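Local coordinates for protein UDP-N-acetylenolpyruvoylglucosamine reductase (Listeria monocytogenes, PDB 3TX1) that probably reduces UDP-N-acetylglucosamine enolpyruvate to UDP-N-acetylmuramate with NADPH, using bound FAD, in peptidoglycan biosynthesis, at residues A[213-216]-A[217-221]; A[68-71]-A[72-76]; A[300-303]-A[304-308]; A[288-291]-A[292-296]. All blocks are in the same frame, centred on the assembly; numbering follows the deposited sequence.

Contact 1 of 4, residues A[213-216]-A[217-221]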
loop_
_atom_site.group_PDB
_atom_site.type_symbol
_atom_site.label_atom_id
_atom_site.label_comp_id
_atom_site.label_asym_id
_atom_site.label_seq_id
_atom_site.Cartn_x
_atom_site.Cartn_y
_atom_site.Cartn_z
ATOM N N ALA A 213 7.731 18.062 -14.190
ATOM C CA ALA A 213 8.216 18.951 -15.233
ATOM C C ALA A 213 7.359 18.855 -16.515
ATOM O O ALA A 213 6.815 17.794 -16.841
ATOM C CB ALA A 213 9.677 18.657 -15.529
ATOM N N LEU A 214 7.220 19.971 -17.234
ATOM C CA LEU A 214 6.487 19.957 -18.512
ATOM C C LEU A 214 7.262 19.260 -19.641
ATOM O O LEU A 214 8.456 19.485 -19.831
ATOM C CB LEU A 214 5.968 21.342 -18.917
ATOM C CG LEU A 214 4.644 21.710 -18.232
ATOM C CD1 LEU A 214 4.412 23.209 -18.317
ATOM C CD2 LEU A 214 3.434 20.936 -18.764
ATOM N N GLU A 215 6.546 18.392 -20.352
ATOM C CA GLU A 215 7.073 17.564 -21.415
ATOM C C GLU A 215 5.924 17.043 -22.282
ATOM O O GLU A 215 4.790 16.878 -21.805
ATOM C CB GLU A 215 7.913 16.427 -20.819
ATOM C CG GLU A 215 8.589 15.517 -21.826
ATOM C CD GLU A 215 9.446 14.438 -21.180
ATOM O OE1 GLU A 215 9.497 14.361 -19.920
ATOM O OE2 GLU A 215 10.066 13.656 -21.944
ATOM N N GLU A 216 6.224 16.781 -23.552
ATOM C CA GLU A 216 5.211 16.347 -24.507
ATOM C C GLU A 216 4.462 15.105 -24.098
ATOM O O GLU A 216 5.025 14.208 -23.474
ATOM C CB GLU A 216 5.805 16.203 -25.900
ATOM C CG GLU A 216 6.134 17.565 -26.478
ATOM C CD GLU A 216 7.039 17.505 -27.685
ATOM O OE1 GLU A 216 7.671 16.446 -27.932
ATOM O OE2 GLU A 216 7.138 18.544 -28.376
ATOM N N LYS A 217 3.167 15.108 -24.403
ATOM C CA LYS A 217 2.267 13.979 -24.156
ATOM C C LYS A 217 2.810 12.671 -24.747
ATOM O O LYS A 217 2.878 11.635 -24.061
ATOM C CB LYS A 217 0.941 14.275 -24.826
ATOM C CG LYS A 217 0.053 15.220 -24.075
ATOM C CD LYS A 217 -0.889 14.415 -23.211
ATOM C CE LYS A 217 -1.708 13.502 -24.092
ATOM N NZ LYS A 217 -3.016 13.296 -23.445
ATOM N N ASN A 218 3.168 12.734 -26.027
ATOM C CA ASN A 218 3.704 11.601 -26.727
ATOM C C ASN A 218 4.821 10.919 -25.961
ATOM O O ASN A 218 4.794 9.696 -25.786
ATOM C CB ASN A 218 4.166 11.993 -28.144
ATOM C CG ASN A 218 3.031 11.968 -29.175
ATOM O OD1 ASN A 218 1.856 11.775 -28.827
ATOM N ND2 ASN A 218 3.382 12.158 -30.461
ATOM N N LEU A 219 5.791 11.702 -25.483
ATOM C CA LEU A 219 6.951 11.116 -24.782
ATOM C C LEU A 219 6.528 10.393 -23.520
ATOM O O LEU A 219 6.907 9.255 -23.321
ATOM C CB LEU A 219 8.112 12.118 -24.571
ATOM C CG LEU A 219 8.646 12.820 -25.848
ATOM C CD1 LEU A 219 9.780 13.796 -25.572
ATOM C CD2 LEU A 219 9.062 11.829 -26.918
ATOM N N ILE A 220 5.681 11.020 -22.708
ATOM C CA ILE A 220 5.133 10.375 -21.514
ATOM C C ILE A 220 4.297 9.139 -21.928
ATOM O O ILE A 220 4.450 8.046 -21.359
ATOM C CB ILE A 220 4.326 11.389 -20.678
ATOM C CG1 ILE A 220 5.156 12.682 -20.524
ATOM C CG2 ILE A 220 3.852 10.803 -19.340
ATOM C CD1 ILE A 220 4.485 13.808 -19.756
ATOM N N GLN A 221 3.453 9.290 -22.948
ATOM C CA GLN A 221 2.661 8.157 -23.441
ATOM C C GLN A 221 3.487 6.890 -23.752
ATOM O O GLN A 221 3.137 5.776 -23.352
ATOM C CB GLN A 221 1.879 8.556 -24.692
ATOM C CG GLN A 221 0.744 7.596 -24.979
ATOM C CD GLN A 221 -0.107 7.431 -23.745
ATOM O OE1 GLN A 221 -0.455 8.419 -23.091
ATOM N NE2 GLN A 221 -0.386 6.188 -23.377
#
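Glu-215 and Leu-219 meet where the chain leaves an extended run and winds into a helix. The carboxylate oxygen OE2 of Glu-215 lies 3.6 Å from CB of Leu-219 and equally near its CD1, the two side chains crossing at about a right angle. The glutamate gets there with a fully extended chain: CG is anti to the backbone N (chi1 -177°) and chi2 is again near 180°, which carries the carboxylate forward over the first turn. One residue on, the carbonyl of Glu-216, at the N-cap position, receives the first i to i+4 bond, a weak one, from Ile-220 N to Glu-216 O at 3.3 Å; it is nearly straight, with an N-H...O angle of 174°. The same carbonyl oxygen is packed by the isoleucine side chain, CG1 of Ile-220 standing 3.3 Å from Glu-216 O. Beyond it CD1 of Ile-220 reaches back to Glu-215 O at 3.7 Å, so this branch lies along the turn just before the helix. The helix bonding then continues with Gln-221 N to Lys-217 O at 2.7 Å. Further out, Ser-138 gives Glu-215 OE1 a weak hydrogen bond and pairs through its backbone with Ala-213. The contact thus joins the end of strand 204-214 to the start of helix 217-234, with Ile-220 packed on Leu-133 of helix 125-134.

Contact 2 of 4, residues A[68-71]-A[72-76]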
loop_
_atom_site.group_PDB
_atom_site.type_symbol
_atom_site.label_atom_id
_atom_site.label_comp_id
_atom_site.label_asym_id
_atom_site.label_seq_id
_atom_site.Cartn_x
_atom_site.Cartn_y
_atom_site.Cartn_z
ATOM N N GLN A 68 -8.659 14.053 12.204
ATOM C CA GLN A 68 -7.996 14.608 13.364
ATOM C C GLN A 68 -8.634 14.218 14.679
ATOM O O GLN A 68 -7.976 13.760 15.604
ATOM C CB GLN A 68 -7.995 16.121 13.269
ATOM C CG GLN A 68 -6.983 16.612 12.256
ATOM C CD GLN A 68 -6.834 18.115 12.252
ATOM O OE1 GLN A 68 -7.668 18.825 11.678
ATOM N NE2 GLN A 68 -5.769 18.615 12.884
ATOM N N GLU A 69 -9.933 14.389 14.754
ATOM C CA GLU A 69 -10.617 14.075 15.949
ATOM C C GLU A 69 -10.434 12.607 16.322
ATOM O O GLU A 69 -10.234 12.272 17.501
ATOM C CB GLU A 69 -12.083 14.444 15.791
ATOM C CG GLU A 69 -12.285 15.948 15.687
ATOM C CD GLU A 69 -13.740 16.314 15.483
ATOM O OE1 GLU A 69 -14.270 15.782 14.478
ATOM O OE2 GLU A 69 -14.332 17.114 16.303
ATOM N N VAL A 70 -10.440 11.737 15.325
ATOM C CA VAL A 70 -10.357 10.305 15.598
ATOM C C VAL A 70 -8.953 9.900 16.032
ATOM O O VAL A 70 -8.795 9.150 17.010
ATOM C CB VAL A 70 -10.887 9.480 14.405
ATOM C CG1 VAL A 70 -10.716 7.991 14.629
ATOM C CG2 VAL A 70 -12.351 9.816 14.153
ATOM N N VAL A 71 -7.947 10.438 15.343
ATOM C CA VAL A 71 -6.555 10.196 15.690
ATOM C C VAL A 71 -6.264 10.706 17.073
ATOM O O VAL A 71 -5.608 10.028 17.863
ATOM C CB VAL A 71 -5.582 10.878 14.712
ATOM C CG1 VAL A 71 -4.163 10.955 15.274
ATOM C CG2 VAL A 71 -5.566 10.127 13.412
ATOM N N ALA A 72 -6.759 11.888 17.385
ATOM C CA ALA A 72 -6.525 12.449 18.713
ATOM C C ALA A 72 -7.225 11.611 19.760
ATOM O O ALA A 72 -6.628 11.269 20.773
ATOM C CB ALA A 72 -6.985 13.889 18.793
ATOM N N TYR A 73 -8.472 11.236 19.481
ATOM C CA TYR A 73 -9.262 10.469 20.428
ATOM C C TYR A 73 -8.582 9.160 20.783
ATOM O O TYR A 73 -8.499 8.805 21.972
ATOM C CB TYR A 73 -10.665 10.212 19.877
ATOM C CG TYR A 73 -11.557 9.444 20.803
ATOM C CD1 TYR A 73 -12.474 10.091 21.619
ATOM C CD2 TYR A 73 -11.483 8.076 20.874
ATOM C CE1 TYR A 73 -13.301 9.384 22.486
ATOM C CE2 TYR A 73 -12.296 7.352 21.723
ATOM C CZ TYR A 73 -13.204 8.007 22.530
ATOM O OH TYR A 73 -14.004 7.255 23.372
ATOM N N CYS A 74 -8.094 8.452 19.761
ATOM C CA CYS A 74 -7.427 7.164 19.964
ATOM C C CYS A 74 -6.118 7.302 20.702
ATOM O O CYS A 74 -5.782 6.436 21.547
ATOM C CB CYS A 74 -7.196 6.457 18.646
ATOM S SG CYS A 74 -8.751 5.852 17.984
ATOM N N HIS A 75 -5.380 8.369 20.371
ATOM C CA HIS A 75 -4.143 8.669 21.065
ATOM C C HIS A 75 -4.441 8.848 22.509
ATOM O O HIS A 75 -3.964 8.080 23.320
ATOM C CB HIS A 75 -3.488 9.921 20.537
ATOM C CG HIS A 75 -2.137 10.202 21.153
ATOM N ND1 HIS A 75 -1.003 9.656 20.689
ATOM C CD2 HIS A 75 -1.770 11.008 22.218
ATOM C CE1 HIS A 75 0.040 10.089 21.412
ATOM N NE2 HIS A 75 -0.428 10.921 22.346
ATOM N N GLN A 76 -5.289 9.813 22.845
ATOM C CA GLN A 76 -5.607 10.152 24.254
ATOM C C GLN A 76 -6.131 9.018 25.097
ATOM O O GLN A 76 -5.930 9.007 26.309
ATOM C CB GLN A 76 -6.587 11.312 24.340
ATOM C CG GLN A 76 -5.959 12.626 23.942
ATOM C CD GLN A 76 -6.957 13.753 23.770
ATOM O OE1 GLN A 76 -6.805 14.592 22.882
ATOM N NE2 GLN A 76 -7.998 13.762 24.586
#
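Val-70 and Cys-74, one turn apart on helix 64-76, form the apolar side-chain contact here, with CG1 of Val-70 4.4 Å from SG of Cys-74. That spacing is loose; the packed side is the face these two share with Val-71, all three buried. Val-70 meets Ile-35, Val-71 meets Leu-102 and Leu-175, and Cys-74 meets Val-100, so this face lies against strands 100-103 and 169-175. Around the helix the character changes. His-75 is exposed, its ring led away from the preceding turn by a CG anti to the backbone N (chi1 -175°), and only its CB stays close, 3.4 Å from Val-71 O, as the helix itself dictates. Four successive i to i+4 bonds tie the turns together, from Ala-72 N to Gln-68 O at 2.9 Å through to His-75 N to Val-71 O at 3.0 Å. Their N-H...O angles run from 153° to 163°, the range of a regular alpha helix. Chemically, then, the backbone supplies the cohesion between these turns, while the valines and the cysteine turn their apolar surface to the strands and loop they cover.

Contact 3 of 4, residues A[300-303]-A[304-308]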
loop_
_atom_site.group_PDB
_atom_site.type_symbol
_atom_site.label_atom_id
_atom_site.label_comp_id
_atom_site.label_asym_id
_atom_site.label_seq_id
_atom_site.Cartn_x
_atom_site.Cartn_y
_atom_site.Cartn_z
ATOM N N GLN A 300 9.639 -19.418 2.594
ATOM C CA GLN A 300 10.786 -18.984 3.365
ATOM C C GLN A 300 11.533 -20.192 3.852
ATOM O O GLN A 300 12.748 -20.279 3.733
ATOM C CB GLN A 300 10.318 -18.223 4.583
ATOM C CG GLN A 300 9.843 -16.818 4.289
ATOM C CD GLN A 300 9.506 -16.034 5.543
ATOM O OE1 GLN A 300 8.640 -16.423 6.324
ATOM N NE2 GLN A 300 10.157 -14.892 5.711
ATOM N N GLN A 301 10.812 -21.147 4.402
ATOM C CA GLN A 301 11.487 -22.314 4.951
ATOM C C GLN A 301 12.163 -23.191 3.906
ATOM O O GLN A 301 13.242 -23.687 4.148
ATOM C CB GLN A 301 10.537 -23.150 5.810
ATOM C CG GLN A 301 11.250 -24.300 6.474
ATOM C CD GLN A 301 12.401 -23.832 7.341
ATOM O OE1 GLN A 301 12.447 -22.667 7.785
ATOM N NE2 GLN A 301 13.347 -24.735 7.590
ATOM N N THR A 302 11.528 -23.385 2.758
ATOM C CA THR A 302 12.067 -24.253 1.729
ATOM C C THR A 302 13.282 -23.584 1.090
ATOM O O THR A 302 14.299 -24.205 0.781
ATOM C CB THR A 302 10.990 -24.473 0.679
ATOM O OG1 THR A 302 9.839 -25.020 1.321
ATOM C CG2 THR A 302 11.430 -25.426 -0.371
ATOM N N VAL A 303 13.192 -22.286 0.898
ATOM C CA VAL A 303 14.305 -21.611 0.293
ATOM C C VAL A 303 15.535 -21.661 1.156
ATOM O O VAL A 303 16.632 -21.835 0.632
ATOM C CB VAL A 303 13.981 -20.170 -0.098
ATOM C CG1 VAL A 303 15.240 -19.469 -0.552
ATOM C CG2 VAL A 303 12.952 -20.210 -1.203
ATOM N N ARG A 304 15.378 -21.537 2.469
ATOM C CA ARG A 304 16.565 -21.497 3.290
ATOM C C ARG A 304 17.180 -22.907 3.400
ATOM O O ARG A 304 18.358 -23.078 3.723
ATOM C CB ARG A 304 16.308 -20.786 4.617
ATOM C CG ARG A 304 16.175 -21.648 5.829
ATOM C CD ARG A 304 16.029 -20.813 7.110
ATOM N NE ARG A 304 14.624 -20.587 7.489
ATOM C CZ ARG A 304 13.904 -19.503 7.189
ATOM N NH1 ARG A 304 12.626 -19.431 7.592
ATOM N NH2 ARG A 304 14.452 -18.492 6.512
ATOM N N GLU A 305 16.402 -23.925 3.061
ATOM C CA GLU A 305 16.938 -25.267 3.126
ATOM C C GLU A 305 17.738 -25.632 1.910
ATOM O O GLU A 305 18.727 -26.333 2.032
ATOM C CB GLU A 305 15.855 -26.285 3.405
ATOM C CG GLU A 305 15.357 -26.184 4.827
ATOM C CD GLU A 305 14.134 -27.041 5.085
ATOM O OE1 GLU A 305 13.806 -27.935 4.247
ATOM O OE2 GLU A 305 13.489 -26.808 6.141
ATOM N N LYS A 306 17.344 -25.125 0.750
ATOM C CA LYS A 306 18.046 -25.422 -0.493
ATOM C C LYS A 306 19.210 -24.497 -0.763
ATOM O O LYS A 306 20.160 -24.906 -1.396
ATOM C CB LYS A 306 17.112 -25.298 -1.694
ATOM C CG LYS A 306 15.772 -26.007 -1.565
ATOM C CD LYS A 306 15.868 -27.518 -1.653
ATOM C CE LYS A 306 14.473 -28.115 -1.700
ATOM N NZ LYS A 306 13.656 -27.654 -2.860
ATOM N N PHE A 307 19.145 -23.250 -0.307
ATOM C CA PHE A 307 20.192 -22.270 -0.643
ATOM C C PHE A 307 20.753 -21.468 0.528
ATOM O O PHE A 307 21.669 -20.679 0.361
ATOM C CB PHE A 307 19.678 -21.286 -1.717
ATOM C CG PHE A 307 19.225 -21.953 -2.987
ATOM C CD1 PHE A 307 17.863 -22.078 -3.277
ATOM C CD2 PHE A 307 20.151 -22.484 -3.885
ATOM C CE1 PHE A 307 17.434 -22.718 -4.440
ATOM C CE2 PHE A 307 19.725 -23.122 -5.052
ATOM C CZ PHE A 307 18.365 -23.240 -5.331
ATOM N N ASP A 308 20.196 -21.654 1.710
ATOM C CA ASP A 308 20.652 -20.895 2.871
ATOM C C ASP A 308 20.506 -19.397 2.691
ATOM O O ASP A 308 21.423 -18.641 3.024
ATOM C CB ASP A 308 22.109 -21.188 3.210
ATOM C CG ASP A 308 22.558 -20.463 4.483
ATOM O OD1 ASP A 308 21.690 -20.172 5.360
ATOM O OD2 ASP A 308 23.775 -20.181 4.607
#
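OE1 of Gln-301 is gripped twice by Arg-304, from NE at 3.0 Å and more weakly from NH1 at 3.2 Å. The fork is not a flat one: the NE donor stands 40° above the carbonyl plane of the amide, and the amide and guanidinium planes are turned 64° apart. At the other end, NE2 of Gln-301 donates to OE2 of Glu-305 on its anti side, though the modelled length of 2.5 Å is doubtful at 2.69 Å resolution. A bend at chi2 of Gln-301 (58°) swings the amide forward along the helix surface, placing it between the arginine and the glutamate with one polar atom for each. Over one face of the guanidinium sits the carbonyl oxygen of Gln-300, 3.6 Å above the plane and over its centre, while the remaining nitrogen NH2 makes a salt bridge with Glu-310. The amide thus bridges Arg-304 and Glu-305, whose probable charges would be expected to polarise it. All this lies on the last turns of helix 289-307 in the C-terminal domain of MurB, just before the chain leaves helical geometry at Asp-308, whose phi is positive. On another side, the side chains of Thr-302 and Lys-306 lie side by side, CG2 nearest NZ, with OG1 of Thr-302 bonded to Tyr-298 O. The i to i+4 pattern continues, Phe-307 N bonding to Val-303 O at 3.0 Å, with weak i to i+3 bonds beside it near the end. Val-303 is buried against Ser-261 and Leu-311, and Phe-307 packs on helix 254-260.

Contact 4 of 4, residues A[288-291]-A[292-296]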
loop_
_atom_site.group_PDB
_atom_site.type_symbol
_atom_site.label_atom_id
_atom_site.label_comp_id
_atom_site.label_asym_id
_atom_site.label_seq_id
_atom_site.Cartn_x
_atom_site.Cartn_y
_atom_site.Cartn_z
ATOM N N THR A 288 -7.292 -17.219 2.244
ATOM C CA THR A 288 -7.423 -16.543 3.526
ATOM C C THR A 288 -6.053 -16.065 3.930
ATOM O O THR A 288 -5.030 -16.569 3.400
ATOM C CB THR A 288 -7.883 -17.531 4.575
ATOM O OG1 THR A 288 -6.892 -18.561 4.703
ATOM C CG2 THR A 288 -9.162 -18.142 4.118
ATOM N N ALA A 289 -6.004 -15.132 4.876
ATOM C CA ALA A 289 -4.724 -14.670 5.390
ATOM C C ALA A 289 -3.920 -15.859 5.955
ATOM O O ALA A 289 -2.678 -15.930 5.794
ATOM C CB ALA A 289 -4.937 -13.596 6.438
ATOM N N THR A 290 -4.616 -16.810 6.591
ATOM C CA THR A 290 -3.930 -17.987 7.082
ATOM C C THR A 290 -3.196 -18.625 5.907
ATOM O O THR A 290 -1.985 -18.898 6.006
ATOM C CB THR A 290 -4.870 -19.004 7.732
ATOM O OG1 THR A 290 -5.701 -18.335 8.666
ATOM C CG2 THR A 290 -4.082 -20.063 8.473
ATOM N N ASP A 291 -3.906 -18.817 4.790
ATOM C CA ASP A 291 -3.285 -19.405 3.588
ATOM C C ASP A 291 -2.063 -18.634 3.184
ATOM O O ASP A 291 -1.031 -19.233 2.896
ATOM C CB ASP A 291 -4.220 -19.434 2.396
ATOM C CG ASP A 291 -5.407 -20.332 2.597
ATOM O OD1 ASP A 291 -5.272 -21.412 3.234
ATOM O OD2 ASP A 291 -6.481 -19.934 2.104
ATOM N N TYR A 292 -2.166 -17.308 3.136
ATOM C CA TYR A 292 -0.983 -16.499 2.789
ATOM C C TYR A 292 0.201 -16.718 3.732
ATOM O O TYR A 292 1.298 -17.027 3.252
ATOM C CB TYR A 292 -1.316 -15.019 2.666
ATOM C CG TYR A 292 -1.753 -14.606 1.268
ATOM C CD1 TYR A 292 -3.063 -14.834 0.809
ATOM C CD2 TYR A 292 -0.853 -13.968 0.394
ATOM C CE1 TYR A 292 -3.462 -14.454 -0.471
ATOM C CE2 TYR A 292 -1.247 -13.596 -0.889
ATOM C CZ TYR A 292 -2.563 -13.839 -1.314
ATOM O OH TYR A 292 -2.950 -13.442 -2.604
ATOM N N MET A 293 -0.040 -16.613 5.054
ATOM C CA MET A 293 1.000 -16.758 6.077
ATOM C C MET A 293 1.610 -18.129 5.990
ATOM O O MET A 293 2.797 -18.312 6.268
ATOM C CB MET A 293 0.452 -16.582 7.514
ATOM C CG MET A 293 -0.107 -15.222 7.956
ATOM S SD MET A 293 0.789 -13.732 7.376
ATOM C CE MET A 293 2.527 -14.017 7.752
ATOM N N ASN A 294 0.779 -19.111 5.663
ATOM C CA ASN A 294 1.243 -20.462 5.579
ATOM C C ASN A 294 2.100 -20.672 4.339
ATOM O O ASN A 294 3.159 -21.285 4.390
ATOM C CB ASN A 294 0.060 -21.438 5.677
ATOM C CG ASN A 294 -0.351 -21.749 7.140
ATOM O OD1 ASN A 294 -1.516 -22.021 7.433
ATOM N ND2 ASN A 294 0.622 -21.707 8.063
ATOM N N LEU A 295 1.689 -20.120 3.215
ATOM C CA LEU A 295 2.509 -20.262 2.037
ATOM C C LEU A 295 3.798 -19.428 2.172
ATOM O O LEU A 295 4.898 -19.901 1.837
ATOM C CB LEU A 295 1.712 -19.917 0.786
ATOM C CG LEU A 295 2.333 -20.216 -0.561
ATOM C CD1 LEU A 295 3.018 -21.578 -0.508
ATOM C CD2 LEU A 295 1.236 -20.157 -1.623
ATOM N N ILE A 296 3.681 -18.225 2.718
ATOM C CA ILE A 296 4.857 -17.422 2.911
ATOM C C ILE A 296 5.864 -18.183 3.760
ATOM O O ILE A 296 7.027 -18.302 3.390
ATOM C CB ILE A 296 4.531 -16.091 3.579
ATOM C CG1 ILE A 296 3.756 -15.178 2.614
ATOM C CG2 ILE A 296 5.813 -15.397 4.033
ATOM C CD1 ILE A 296 3.418 -13.810 3.233
#
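Tyr-292 N to Thr-288 O is the first i to i+4 bond of helix 289-307 in the C-terminal domain, and the contact as a whole is a capped helix start. Thr-288 and Asp-291 form a capping box. Thr-288 OG1 accepts from Asp-291 N at 3.0 Å, and in return Asp-291 OD2 takes Thr-288 N at 2.8 Å, on the anti side and 34° out of the carboxylate plane. A weaker bond from Thr-288 OG1 also reaches OD2, and Gly-270 N adds another weak one from outside. With the start closed in this way, the bonds run on regularly from Met-293 N to Ala-289 O, nearly straight at 174°, to Leu-295 N to Asp-291 O at 2.9 Å.

Among the side chains, Thr-290 and Asn-294 lie side by side and point the same way, with CG2 of Thr-290 3.4 Å from OD1 of Asn-294. The threonine methyl can take that place because it is the branch anti to the backbone N, which leaves OG1 turned to its partner Asp-94. The ring of Tyr-292 presents its edge to the capping residue, CD1 lying 3.7 Å from Thr-288 O near the ring plane, while its hydroxyl bonds to Ile-281 O. Ile-91 of strand 90-92 packs on Ala-289, Tyr-292 and Met-293, and Leu-295 rests on strands 271-273 and 281-283. The chemistry implies a helix end whose cap residue and third helical residue each have their N-H taken by the other's side chain, and the aspartate's probable negative charge there would suit the positive end of the helix dipole.

In the fold
Contacts 4 and 3 share helix 289-307: the first holds its capped start, the second its last turns, with centres about 18 Å apart and segments that adjoin in sequence. Contact 2 lies in the FAD-binding domain, its centre about 33 Å from that of contact 4. Contact 1, at the chain surface where the FAD-binding and C-terminal ranges meet, is on the opposite side of the chain's centre from contact 4, about 42 Å between centres. Contacts 2 and 4 both come near the flavin cofactor: the side chain of Tyr-292 is about 8 Å from FAD and that of Val-71 about 9 Å. Gln-300 in contact 3 is about 10 Å from Glu-314, a predicted active-site residue, measured between side chains.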